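Long-range contacts in putative uncharacterized protein lp_3323 (Lactobacillus plantarum, PDB 3DC7), which is of unknown function but probably hydrolyses ester bonds, as a member of the GDSL-like lipase/acylhydrolase family with the SGNH-hydrolase fold: residues S20-A25 with D82-A87; S63-R68 with V92-R97; V74-I79 with T121-N126. All blocks are in the same frame, centred on the assembly; numbering follows the deposited sequence.

Contact 1: residues S20-A25 with D82-A87; sequences SFKRPA and DADFIA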
loop_
_atom_site.group_PDB
_atom_site.type_symbol
_atom_site.label_atom_id
_atom_site.label_comp_id
_atom_site.label_asym_id
_atom_site.label_seq_id
_atom_site.Cartn_x
_atom_site.Cartn_y
_atom_site.Cartn_z
ATOM N N SER A 20 -15.566 10.444 -10.547
ATOM C CA SER A 20 -16.960 10.570 -10.114
ATOM C C SER A 20 -17.796 9.447 -10.722
ATOM O O SER A 20 -17.399 8.849 -11.720
ATOM C CB SER A 20 -17.541 11.946 -10.484
ATOM O OG SER A 20 -17.554 12.138 -11.889
ATOM N N PHE A 21 -18.938 9.151 -10.102
ATOM C CA PHE A 21 -19.868 8.127 -10.598
ATOM C C PHE A 21 -21.300 8.662 -10.551
ATOM O O PHE A 21 -21.607 9.541 -9.745
ATOM C CB PHE A 21 -19.774 6.851 -9.754
ATOM C CG PHE A 21 -18.390 6.295 -9.652
ATOM C CD1 PHE A 21 -17.875 5.491 -10.666
ATOM C CD2 PHE A 21 -17.596 6.583 -8.546
ATOM C CE1 PHE A 21 -16.595 4.980 -10.579
ATOM C CE2 PHE A 21 -16.318 6.074 -8.442
ATOM C CZ PHE A 21 -15.810 5.270 -9.456
ATOM N N LYS A 22 -22.173 8.125 -11.397
ATOM C CA LYS A 22 -23.549 8.627 -11.488
ATOM C C LYS A 22 -24.541 7.831 -10.645
ATOM O O LYS A 22 -25.547 8.371 -10.221
ATOM C CB LYS A 22 -24.017 8.665 -12.949
ATOM C CG LYS A 22 -23.083 9.455 -13.887
ATOM C CD LYS A 22 -23.450 9.300 -15.389
ATOM C CE LYS A 22 -23.427 7.836 -15.894
ATOM N NZ LYS A 22 -22.227 7.032 -15.484
ATOM N N ARG A 23 -24.253 6.551 -10.410
ATOM C CA ARG A 23 -25.163 5.646 -9.707
ATOM C C ARG A 23 -24.436 4.798 -8.662
ATOM O O ARG A 23 -24.430 3.557 -8.754
ATOM C CB ARG A 23 -25.896 4.739 -10.709
ATOM C CG ARG A 23 -26.971 5.451 -11.537
ATOM C CD ARG A 23 -27.548 4.573 -12.657
ATOM N NE ARG A 23 -26.534 3.810 -13.391
ATOM C CZ ARG A 23 -25.799 4.287 -14.392
ATOM N NH1 ARG A 23 -25.947 5.546 -14.804
ATOM N NH2 ARG A 23 -24.908 3.502 -14.981
ATOM N N PRO A 24 -23.821 5.458 -7.655
ATOM C CA PRO A 24 -23.099 4.690 -6.634
ATOM C C PRO A 24 -24.045 3.923 -5.720
ATOM O O PRO A 24 -25.188 4.344 -5.508
ATOM C CB PRO A 24 -22.378 5.766 -5.830
ATOM C CG PRO A 24 -23.236 6.990 -5.985
ATOM C CD PRO A 24 -23.770 6.909 -7.391
ATOM N N ALA A 25 -23.568 2.808 -5.181
ATOM C CA ALA A 25 -24.313 2.067 -4.177
ATOM C C ALA A 25 -23.410 1.887 -2.956
ATOM O O ALA A 25 -22.264 1.464 -3.073
ATOM C CB ALA A 25 -24.755 0.727 -4.728
ATOM N N ASP A 82 -28.012 -1.849 -12.051
ATOM C CA ASP A 82 -27.251 -0.868 -12.835
ATOM C C ASP A 82 -26.417 0.106 -11.976
ATOM O O ASP A 82 -26.155 1.247 -12.376
ATOM C CB ASP A 82 -28.182 -0.112 -13.788
ATOM C CG ASP A 82 -29.248 0.676 -13.057
ATOM O OD1 ASP A 82 -29.620 0.289 -11.923
ATOM O OD2 ASP A 82 -29.723 1.685 -13.629
ATOM N N ALA A 83 -25.996 -0.351 -10.799
ATOM C CA ALA A 83 -25.014 0.371 -9.998
ATOM C C ALA A 83 -23.739 0.548 -10.818
ATOM O O ALA A 83 -23.277 -0.405 -11.441
ATOM C CB ALA A 83 -24.715 -0.397 -8.734
ATOM N N ASP A 84 -23.186 1.761 -10.844
ATOM C CA ASP A 84 -21.937 1.993 -11.582
ATOM C C ASP A 84 -20.709 2.053 -10.675
ATOM O O ASP A 84 -19.577 2.169 -11.161
ATOM C CB ASP A 84 -22.027 3.226 -12.503
ATOM C CG ASP A 84 -21.911 4.534 -11.757
ATOM O OD1 ASP A 84 -22.076 4.547 -10.522
ATOM O OD2 ASP A 84 -21.667 5.569 -12.414
ATOM N N PHE A 85 -20.949 1.972 -9.366
ATOM C CA PHE A 85 -19.903 1.935 -8.347
ATOM C C PHE A 85 -20.466 1.262 -7.105
ATOM O O PHE A 85 -21.592 1.552 -6.692
ATOM C CB PHE A 85 -19.429 3.356 -8.008
ATOM C CG PHE A 85 -18.413 3.424 -6.879
ATOM C CD1 PHE A 85 -17.140 2.860 -7.021
ATOM C CD2 PHE A 85 -18.723 4.078 -5.687
ATOM C CE1 PHE A 85 -16.197 2.935 -5.982
ATOM C CE2 PHE A 85 -17.802 4.157 -4.650
ATOM C CZ PHE A 85 -16.523 3.589 -4.799
ATOM N N ILE A 86 -19.691 0.361 -6.519
ATOM C CA ILE A 86 -20.086 -0.285 -5.277
ATOM C C ILE A 86 -19.018 -0.121 -4.205
ATOM O O ILE A 86 -17.864 -0.512 -4.390
ATOM C CB ILE A 86 -20.432 -1.787 -5.473
ATOM C CG1 ILE A 86 -21.626 -1.927 -6.428
ATOM C CG2 ILE A 86 -20.732 -2.455 -4.118
ATOM C CD1 ILE A 86 -21.685 -3.264 -7.179
ATOM N N ALA A 87 -19.427 0.455 -3.087
ATOM C CA ALA A 87 -18.576 0.598 -1.923
ATOM C C ALA A 87 -19.123 -0.236 -0.757
ATOM O O ALA A 87 -20.332 -0.227 -0.476
ATOM C CB ALA A 87 -18.479 2.051 -1.537
#
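Asp-84 turns its carboxylate back onto the loop leading into strand 24-28 and takes up two successive backbone N-H groups. Lys-22 N gives OD2 of Asp-84 a bond of 2.8 Å, from the syn side. Arg-23 N reaches Asp-84 OD1 at 3.0 Å from above the carboxylate plane. Lys-22 NZ adds a weak salt bridge to the same OD2. The exchange is mutual, since Asp-84 N donates to Arg-23 O. The guanidinium of Arg-23 lies across Asp-82. Arg-23 NE points almost straight at Asp-82 O (2.8 Å, 171°), with that oxygen in the guanidinium plane. Glu-53 pairs with NH1 of Arg-23, and Arg-54 with Asp-82 OD1. Parallel strand pairing is carried by Ala-25 N to Phe-85 O (2.8 Å) and Ala-87 N to Ala-25 O (3.0 Å). Phe-21 and Phe-85 form an offset stack, centroids 4.4 Å apart and planes at 6°, with Phe-85 CB also over the Phe-21 face. These are neighbouring inner strands of the parallel sheet, between strands 56-59 and 132-136. Trp-50 of helix 42-50 meets Phe-21 and Pro-24 on one side. Ala-25 and Ile-86 face the other, toward Ile-79.

Contact 2: residues S63-R68 with V92-R97; sequences STIGSR and VNDYGR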
loop_
_atom_site.group_PDB
_atom_site.type_symbol
_atom_site.label_atom_id
_atom_site.label_comp_id
_atom_site.label_asym_id
_atom_site.label_seq_id
_atom_site.Cartn_x
_atom_site.Cartn_y
_atom_site.Cartn_z
ATOM N N SER A 63 -25.125 -3.433 11.588
ATOM C CA SER A 63 -24.936 -4.560 10.676
ATOM C C SER A 63 -23.488 -5.089 10.615
ATOM O O SER A 63 -22.532 -4.328 10.575
ATOM C CB SER A 63 -25.454 -4.182 9.270
ATOM O OG SER A 63 -25.039 -5.112 8.281
ATOM N N THR A 64 -23.346 -6.407 10.599
ATOM C CA THR A 64 -22.051 -7.060 10.470
ATOM C C THR A 64 -21.928 -7.567 9.039
ATOM O O THR A 64 -22.916 -7.612 8.315
ATOM C CB THR A 64 -21.972 -8.269 11.414
ATOM O OG1 THR A 64 -23.110 -9.131 11.178
ATOM C CG2 THR A 64 -21.934 -7.807 12.886
ATOM N N ILE A 65 -20.722 -7.931 8.623
ATOM C CA ILE A 65 -20.542 -8.617 7.336
ATOM C C ILE A 65 -21.030 -10.065 7.479
ATOM O O ILE A 65 -21.709 -10.594 6.598
ATOM C CB ILE A 65 -19.077 -8.566 6.865
ATOM C CG1 ILE A 65 -18.715 -7.138 6.436
ATOM C CG2 ILE A 65 -18.858 -9.537 5.715
ATOM C CD1 ILE A 65 -17.260 -6.929 6.140
ATOM N N GLY A 66 -20.690 -10.680 8.610
ATOM C CA GLY A 66 -21.114 -12.042 8.914
ATOM C C GLY A 66 -22.537 -12.171 9.437
ATOM O O GLY A 66 -23.298 -11.183 9.506
ATOM N N SER A 67 -22.869 -13.395 9.848
ATOM C CA SER A 67 -24.231 -13.781 10.211
ATOM C C SER A 67 -24.921 -13.101 11.404
ATOM O O SER A 67 -26.143 -13.222 11.542
ATOM C CB SER A 67 -24.271 -15.287 10.432
ATOM O OG SER A 67 -23.539 -15.628 11.592
ATOM N N ARG A 68 -24.166 -12.395 12.248
ATOM C CA ARG A 68 -24.660 -11.982 13.569
ATOM C C ARG A 68 -25.803 -10.977 13.521
ATOM O O ARG A 68 -26.780 -11.123 14.262
ATOM C CB ARG A 68 -23.526 -11.421 14.436
ATOM C CG ARG A 68 -22.489 -12.443 14.918
ATOM C CD ARG A 68 -22.886 -13.212 16.176
ATOM N NE ARG A 68 -23.695 -12.425 17.101
ATOM C CZ ARG A 68 -23.363 -12.133 18.353
ATOM N NH1 ARG A 68 -22.220 -12.562 18.874
ATOM N NH2 ARG A 68 -24.187 -11.406 19.089
ATOM N N VAL A 92 -16.484 -3.196 11.483
ATOM C CA VAL A 92 -16.359 -2.656 12.824
ATOM C C VAL A 92 -17.358 -3.299 13.785
ATOM O O VAL A 92 -17.046 -3.492 14.958
ATOM C CB VAL A 92 -16.403 -1.105 12.878
ATOM C CG1 VAL A 92 -17.832 -0.577 12.931
ATOM C CG2 VAL A 92 -15.636 -0.634 14.105
ATOM N N ASN A 93 -18.539 -3.651 13.273
ATOM C CA ASN A 93 -19.521 -4.401 14.065
ATOM C C ASN A 93 -19.138 -5.864 14.203
ATOM O O ASN A 93 -19.357 -6.469 15.249
ATOM C CB ASN A 93 -20.935 -4.277 13.490
ATOM C CG ASN A 93 -21.503 -2.879 13.640
ATOM O OD1 ASN A 93 -22.092 -2.332 12.700
ATOM N ND2 ASN A 93 -21.325 -2.290 14.824
ATOM N N ASP A 94 -18.554 -6.436 13.156
ATOM C CA ASP A 94 -18.034 -7.789 13.286
ATOM C C ASP A 94 -17.013 -7.834 14.425
ATOM O O ASP A 94 -17.044 -8.742 15.254
ATOM C CB ASP A 94 -17.452 -8.278 11.976
ATOM C CG ASP A 94 -18.476 -8.253 10.842
ATOM O OD1 ASP A 94 -18.897 -9.345 10.377
ATOM O OD2 ASP A 94 -18.861 -7.133 10.412
ATOM N N TYR A 95 -16.140 -6.830 14.489
ATOM C CA TYR A 95 -15.212 -6.723 15.623
ATOM C C TYR A 95 -15.959 -6.478 16.949
ATOM O O TYR A 95 -15.882 -7.291 17.858
ATOM C CB TYR A 95 -14.130 -5.650 15.402
ATOM C CG TYR A 95 -13.366 -5.297 16.668
ATOM C CD1 TYR A 95 -12.469 -6.207 17.244
ATOM C CD2 TYR A 95 -13.573 -4.076 17.314
ATOM C CE1 TYR A 95 -11.795 -5.905 18.418
ATOM C CE2 TYR A 95 -12.898 -3.765 18.487
ATOM C CZ TYR A 95 -12.014 -4.680 19.030
ATOM O OH TYR A 95 -11.326 -4.370 20.176
ATOM N N GLY A 96 -16.703 -5.379 17.023
ATOM C CA GLY A 96 -17.303 -4.929 18.273
ATOM C C GLY A 96 -18.489 -5.731 18.777
ATOM O O GLY A 96 -18.804 -5.696 19.958
ATOM N N ARG A 97 -19.159 -6.456 17.887
ATOM C CA ARG A 97 -20.293 -7.272 18.309
ATOM C C ARG A 97 -19.953 -8.771 18.273
ATOM O O ARG A 97 -20.840 -9.624 18.220
ATOM C CB ARG A 97 -21.537 -6.931 17.485
ATOM C CG ARG A 97 -21.767 -5.421 17.347
ATOM C CD ARG A 97 -23.054 -5.090 16.618
ATOM N NE ARG A 97 -24.197 -5.120 17.522
ATOM C CZ ARG A 97 -25.464 -4.972 17.146
ATOM N NH1 ARG A 97 -25.767 -4.809 15.866
ATOM N NH2 ARG A 97 -26.439 -5.021 18.053
HETATM O O HOH W 1 -19.578 -3.534 10.488
#
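Asp-94, on the short helix 92-96, reaches into the loop after strand 56-59 and holds it by its backbone. From CB the chain turns with CG anti to the carbonyl carbon (chi1 -58°), which carries the carboxylate across to the loop. Asp-94 CG lies 3.5 Å from Thr-64 CB. At the tip, OD2 takes the Ile-65 N-H on its syn lone pair, at 2.7 Å between Asp-94 OD2 and Ile-65 N. Asp-94 OD1 uses its own syn lone pair for Gly-66 N, at 2.8 Å and nearly straight (173°). A weak, bent bond from Ile-65 N to OD1 adds to these. Two successive amides thus fix the rotation of the carboxylate. The loop also braces itself, as Thr-64 OG1 donates to Gly-66 O (2.7 Å). The methyl CG2 of Thr-64 lies against Asn-93 CB at 3.7 Å. A water bridges the start of the helix to the loop, accepting from Asn-93 N (3.0 Å) and donating to Ser-63 O (3.1 Å). Farther on, the Arg-68 guanidinium lies with one face over Arg-97 O, while Arg-97 itself bonds to Gly-62 O and forms a cation-pi contact with Tyr-69. The Gly-Val-Asn-Asp run ending in Asn-93 and Asp-94 matches the block of SGNH hydrolases whose asparagine helps form the oxyanion hole. Asn-93 touches Asp-29 and probably plays that part. Asp-94 is buried beside it, and the two N-H groups that meet its oxygens would probably favour the ionised carboxylate and join this loop to the helix.

Contact 3: residues V74-I79 with T121-N126; sequences VRYQAI and TGLQTN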
loop_
_atom_site.group_PDB
_atom_site.type_symbol
_atom_site.label_atom_id
_atom_site.label_comp_id
_atom_site.label_asym_id
_atom_site.label_seq_id
_atom_site.Cartn_x
_atom_site.Cartn_y
_atom_site.Cartn_z
ATOM N N VAL A 74 -25.310 -11.257 2.780
ATOM C CA VAL A 74 -26.566 -11.516 2.069
ATOM C C VAL A 74 -27.202 -10.227 1.533
ATOM O O VAL A 74 -27.714 -10.201 0.419
ATOM C CB VAL A 74 -27.594 -12.374 2.898
ATOM C CG1 VAL A 74 -27.847 -11.802 4.259
ATOM C CG2 VAL A 74 -28.915 -12.506 2.142
ATOM N N ARG A 75 -27.133 -9.146 2.304
ATOM C CA ARG A 75 -27.793 -7.899 1.913
ATOM C C ARG A 75 -27.270 -7.275 0.615
ATOM O O ARG A 75 -27.961 -6.462 -0.005
ATOM C CB ARG A 75 -27.720 -6.871 3.038
ATOM C CG ARG A 75 -28.580 -7.209 4.218
ATOM C CD ARG A 75 -28.799 -5.988 5.108
ATOM N NE ARG A 75 -27.561 -5.393 5.621
ATOM C CZ ARG A 75 -27.032 -4.265 5.168
ATOM N NH1 ARG A 75 -27.626 -3.605 4.185
ATOM N NH2 ARG A 75 -25.916 -3.785 5.703
ATOM N N TYR A 76 -26.057 -7.647 0.211
ATOM C CA TYR A 76 -25.469 -7.152 -1.033
ATOM C C TYR A 76 -26.354 -7.417 -2.254
ATOM O O TYR A 76 -26.216 -6.740 -3.278
ATOM C CB TYR A 76 -24.088 -7.793 -1.268
ATOM C CG TYR A 76 -24.138 -9.178 -1.896
ATOM C CD1 TYR A 76 -24.134 -10.318 -1.105
ATOM C CD2 TYR A 76 -24.202 -9.334 -3.278
ATOM C CE1 TYR A 76 -24.165 -11.594 -1.673
ATOM C CE2 TYR A 76 -24.255 -10.597 -3.864
ATOM C CZ TYR A 76 -24.234 -11.728 -3.055
ATOM O OH TYR A 76 -24.293 -12.982 -3.630
ATOM N N GLN A 77 -27.234 -8.416 -2.145
ATOM C CA GLN A 77 -28.099 -8.855 -3.246
ATOM C C GLN A 77 -29.197 -7.831 -3.542
ATOM O O GLN A 77 -29.885 -7.934 -4.562
ATOM C CB GLN A 77 -28.700 -10.232 -2.944
ATOM C CG GLN A 77 -27.644 -11.278 -2.596
ATOM C CD GLN A 77 -28.155 -12.718 -2.541
ATOM O OE1 GLN A 77 -27.423 -13.653 -2.876
ATOM N NE2 GLN A 77 -29.392 -12.906 -2.094
ATOM N N ALA A 78 -29.327 -6.833 -2.663
ATOM C CA ALA A 78 -30.254 -5.706 -2.871
ATOM C C ALA A 78 -29.641 -4.515 -3.621
ATOM O O ALA A 78 -30.337 -3.538 -3.911
ATOM C CB ALA A 78 -30.844 -5.238 -1.529
ATOM N N ILE A 79 -28.341 -4.586 -3.905
ATOM C CA ILE A 79 -27.664 -3.568 -4.718
ATOM C C ILE A 79 -28.338 -3.531 -6.104
ATOM O O ILE A 79 -28.558 -4.584 -6.719
ATOM C CB ILE A 79 -26.111 -3.827 -4.807
ATOM C CG1 ILE A 79 -25.440 -3.653 -3.433
ATOM C CG2 ILE A 79 -25.434 -2.924 -5.830
ATOM C CD1 ILE A 79 -24.016 -4.247 -3.349
ATOM N N THR A 121 -17.352 -12.966 -3.629
ATOM C CA THR A 121 -17.765 -13.811 -4.755
ATOM C C THR A 121 -19.083 -13.303 -5.357
ATOM O O THR A 121 -19.204 -13.153 -6.564
ATOM C CB THR A 121 -17.908 -15.287 -4.338
ATOM O OG1 THR A 121 -16.672 -15.725 -3.763
ATOM C CG2 THR A 121 -18.248 -16.171 -5.549
ATOM N N GLY A 122 -20.053 -13.000 -4.500
ATOM C CA GLY A 122 -21.309 -12.404 -4.938
ATOM C C GLY A 122 -21.127 -11.171 -5.801
ATOM O O GLY A 122 -21.745 -11.051 -6.869
ATOM N N LEU A 123 -20.271 -10.257 -5.346
ATOM C CA LEU A 123 -20.069 -8.981 -6.031
ATOM C C LEU A 123 -19.415 -9.142 -7.401
ATOM O O LEU A 123 -19.792 -8.459 -8.358
ATOM C CB LEU A 123 -19.236 -8.035 -5.169
ATOM C CG LEU A 123 -19.867 -7.485 -3.888
ATOM C CD1 LEU A 123 -18.818 -6.854 -2.986
ATOM C CD2 LEU A 123 -20.969 -6.495 -4.202
ATOM N N GLN A 124 -18.427 -10.034 -7.477
ATOM C CA GLN A 124 -17.631 -10.221 -8.686
ATOM C C GLN A 124 -18.398 -11.030 -9.722
ATOM O O GLN A 124 -18.196 -10.853 -10.919
ATOM C CB GLN A 124 -16.298 -10.917 -8.377
ATOM C CG GLN A 124 -15.304 -10.122 -7.531
ATOM C CD GLN A 124 -14.833 -8.831 -8.198
ATOM O OE1 GLN A 124 -15.644 -7.980 -8.559
ATOM N NE2 GLN A 124 -13.516 -8.675 -8.347
ATOM N N THR A 125 -19.280 -11.913 -9.241
ATOM C CA THR A 125 -20.127 -12.729 -10.092
ATOM C C THR A 125 -21.205 -11.871 -10.717
ATOM O O THR A 125 -21.423 -11.947 -11.924
ATOM C CB THR A 125 -20.755 -13.882 -9.303
ATOM O OG1 THR A 125 -19.706 -14.680 -8.741
ATOM C CG2 THR A 125 -21.623 -14.752 -10.192
ATOM N N ASN A 126 -21.848 -11.024 -9.913
ATOM C CA ASN A 126 -23.032 -10.294 -10.398
ATOM C C ASN A 126 -22.791 -8.900 -10.964
ATOM O O ASN A 126 -23.614 -8.400 -11.709
ATOM C CB ASN A 126 -24.130 -10.287 -9.332
ATOM C CG ASN A 126 -24.616 -11.685 -9.009
ATOM O OD1 ASN A 126 -25.332 -12.301 -9.806
ATOM N ND2 ASN A 126 -24.205 -12.212 -7.855
HETATM O O HOH W 2 -24.287 -14.591 -6.592
#
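Gly-122 O is gripped twice from within helix 112-126, while the CA of the same residue lies against the hydroxyl of Tyr-76. The backbone N of Asn-126 bonds to Gly-122 O at 3.0 Å. Asn-126 ND2 folds back to that oxygen at 2.9 Å, tilted from the carbonyl plane. ND2 also donates to a water, which makes a weak bond to Tyr-76 OH. Across the contact, Tyr-76 OH lies 3.3 Å from Gly-122 CA, and Tyr-76 CE2 is 3.6 Å from that carbon. The ring gets there because CG sits between the backbone N and the carbonyl carbon (chi1 82°). With no side chain on Gly-122, the ring can come this close to the helix. This is the helical layer of an alpha/beta fold: helix 112-126 is the crossover of a beta-alpha-beta unit joining strands 85-89 and 132-136, and residues 74-79 pack beside it. Replacing Tyr-76 with an alanine would probably open a gap over Gly-122 and leave the water without its hydroxyl partner. Nearer the sheet, Ile-79 CD1 meets Leu-123 CD2 at 3.9 Å, the two side chains crossing at about a right angle. Both rest on Ile-86 of strand 85-89, and Trp-127 touches Tyr-76 and Ile-79. Thr-121 and Thr-125 of the same helix pack on Ile-190 of a second subunit.

How the contacts relate
From the N terminus, the chain runs through 20-25 into the first strand. Contact 1 closes the loop when strand 85-89 pairs beside it. That loop contains residues 63-68 and 74-79, whose partners come later. Contact 2 closes at 92-97, tying the loop after strand 56-59 to helix 92-96, and contact 3 at 121-126, so each pair of contacts crosses and none nests. Contact 1 joins two inner strands. Contact 3 lies over one face of that pair, the one bearing Ala-25 and Ile-86: Ile-79 CG2 lies 3.9 Å from Ala-25 CB. Contact 2 is on the opposite side of the chain's centre from contact 1. It meets contact 3 through a probable hydrogen bond between Ser-63 OG and Arg-75 NH2.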